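Local coordinates for protein HTH-type transcriptional repressor PhnF (Mycobacterium smegmatis, PDB 3F8M) that represses the phnDCE operon, which serves phosphate uptake, when phosphate is available, acting as a GntR-family winged helix-turn-helix DNA-binding regulator, at residues K79-L84 and K94-S99. Numbering follows the deposited sequence.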
loop_
_atom_site.group_PDB
_atom_site.type_symbol
_atom_site.label_atom_id
_atom_site.label_comp_id
_atom_site.label_asym_id
_atom_site.label_seq_id
_atom_site.Cartn_x
_atom_site.Cartn_y
_atom_site.Cartn_z
ATOM N N LYS A 79 3.637 10.477 9.903
ATOM C CA LYS A 79 4.088 9.319 9.105
ATOM C C LYS A 79 4.999 9.801 8.000
ATOM O O LYS A 79 4.732 10.843 7.374
ATOM C CB LYS A 79 2.879 8.623 8.480
ATOM C CG LYS A 79 1.932 8.022 9.494
ATOM C CD LYS A 79 0.736 7.478 8.770
ATOM C CE LYS A 79 -0.166 6.693 9.691
ATOM N NZ LYS A 79 -1.338 6.221 8.883
ATOM N N ILE A 80 6.076 9.049 7.744
ATOM C CA ILE A 80 6.866 9.270 6.533
ATOM C C ILE A 80 6.019 8.928 5.333
ATOM O O ILE A 80 5.386 7.889 5.327
ATOM C CB ILE A 80 8.173 8.435 6.509
ATOM C CG1 ILE A 80 9.133 8.947 7.573
ATOM C CG2 ILE A 80 8.906 8.621 5.179
ATOM C CD1 ILE A 80 10.006 7.863 8.151
ATOM N N ARG A 81 5.975 9.829 4.349
ATOM C CA ARG A 81 5.182 9.630 3.130
ATOM C C ARG A 81 6.130 9.248 1.989
ATOM O O ARG A 81 6.796 10.084 1.373
ATOM C CB ARG A 81 4.377 10.897 2.798
ATOM C CG ARG A 81 3.289 11.199 3.823
ATOM C CD ARG A 81 2.664 12.587 3.582
ATOM N NE ARG A 81 2.157 12.697 2.229
ATOM C CZ ARG A 81 0.923 12.353 1.857
ATOM N NH1 ARG A 81 0.050 11.886 2.745
ATOM N NH2 ARG A 81 0.563 12.469 0.586
ATOM N N GLN A 82 6.229 7.962 1.751
ATOM C CA GLN A 82 7.191 7.477 0.796
ATOM C C GLN A 82 6.587 7.132 -0.566
ATOM O O GLN A 82 5.703 6.271 -0.649
ATOM C CB GLN A 82 7.832 6.249 1.408
ATOM C CG GLN A 82 8.741 5.515 0.499
ATOM C CD GLN A 82 9.861 4.889 1.269
ATOM O OE1 GLN A 82 11.015 5.091 0.936
ATOM N NE2 GLN A 82 9.527 4.122 2.315
ATOM N N PRO A 83 7.088 7.776 -1.638
ATOM C CA PRO A 83 6.661 7.446 -3.000
ATOM C C PRO A 83 7.012 5.991 -3.303
ATOM O O PRO A 83 8.079 5.513 -2.877
ATOM C CB PRO A 83 7.498 8.387 -3.871
ATOM C CG PRO A 83 8.010 9.453 -2.942
ATOM C CD PRO A 83 8.161 8.785 -1.628
ATOM N N LEU A 84 6.118 5.265 -3.975
ATOM C CA LEU A 84 6.477 3.941 -4.475
ATOM C C LEU A 84 7.363 4.158 -5.697
ATOM O O LEU A 84 7.104 5.014 -6.536
ATOM C CB LEU A 84 5.248 3.074 -4.785
ATOM C CG LEU A 84 4.533 2.414 -3.599
ATOM C CD1 LEU A 84 3.189 1.886 -4.065
ATOM C CD2 LEU A 84 5.367 1.296 -2.956
ATOM N N LYS A 94 13.366 13.637 4.476
ATOM C CA LYS A 94 13.942 14.980 4.248
ATOM C C LYS A 94 12.918 15.966 3.705
ATOM O O LYS A 94 12.735 17.044 4.284
ATOM C CB LYS A 94 15.129 14.925 3.284
ATOM C CG LYS A 94 16.515 14.866 3.951
ATOM N N ALA A 95 12.266 15.590 2.605
ATOM C CA ALA A 95 11.153 16.348 1.995
ATOM C C ALA A 95 10.061 16.834 2.958
ATOM O O ALA A 95 9.375 17.829 2.666
ATOM C CB ALA A 95 10.527 15.554 0.861
ATOM N N GLN A 96 9.898 16.143 4.087
ATOM C CA GLN A 96 8.884 16.494 5.089
ATOM C C GLN A 96 9.520 17.165 6.301
ATOM O O GLN A 96 8.834 17.445 7.287
ATOM C CB GLN A 96 8.111 15.253 5.577
ATOM C CG GLN A 96 7.031 14.702 4.642
ATOM C CD GLN A 96 6.571 13.305 5.082
ATOM O OE1 GLN A 96 7.191 12.292 4.720
ATOM N NE2 GLN A 96 5.497 13.246 5.885
ATOM N N GLY A 97 10.833 17.393 6.240
ATOM C CA GLY A 97 11.560 17.992 7.366
ATOM C C GLY A 97 11.682 17.044 8.547
ATOM O O GLY A 97 11.663 17.481 9.701
ATOM N N LEU A 98 11.823 15.746 8.250
ATOM C CA LEU A 98 11.878 14.669 9.246
ATOM C C LEU A 98 13.244 13.962 9.201
ATOM O O LEU A 98 13.785 13.771 8.122
ATOM C CB LEU A 98 10.776 13.629 8.958
ATOM C CG LEU A 98 9.299 14.053 9.023
ATOM C CD1 LEU A 98 8.360 12.953 8.463
ATOM C CD2 LEU A 98 8.905 14.430 10.470
ATOM N N SER A 99 13.754 13.530 10.360
ATOM C CA SER A 99 15.107 12.945 10.484
ATOM C C SER A 99 15.191 11.406 10.444
ATOM O O SER A 99 15.076 10.722 11.491
ATOM C CB SER A 99 15.724 13.392 11.793
ATOM O OG SER A 99 14.978 12.828 12.851
#
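Q96 reads the edge of strand 80-83 that faces it, its carboxamide doing the work of the N-H and C=O of a single residue in a parallel neighbour. NE2 of Q96 donates to O of K79 over 2.9 Å, lying in the plane of that carbonyl, while OE1 of Q96 accepts from N of R81 at 2.8 Å. Both bonds are nearly straight (163° and 170° at the hydrogen), although the R81 N-H reaches OE1 tilted from the amide's plane. Because one amide uses both its ends on the two sides of I80, its rotation is fixed, and the oxygen sits 3.5 Å from CA of I80. An extended chain beyond CG carries the group out from the turn to the strand.

Tight packing is confined to this amide. The aliphatic part of R81 lies against it, CG 3.6 Å from NE2 of Q96, the two side chains crossing at about a right angle. Beside the amide, the contact is looser: CD1 of L98 only grazes CG1 of I80 at 4.2 Å, and I80 turns its buried side chain to Y89 and A93 of helix 89-94. The solvent side is the exposed turn at A95 and G97. K79 leaves the contact for the second subunit, where its NZ forms a salt bridge with D186.

G97, with positive phi, ends helix 89-94 in a Schellman motif. On its other edge strand 80-83 pairs in parallel with strand 233-240. The chemistry implies directional backbone recognition, with little apolar burial, tying strand 80-83 to the loop that leads into the UTRA-domain sheet at strand 100-111.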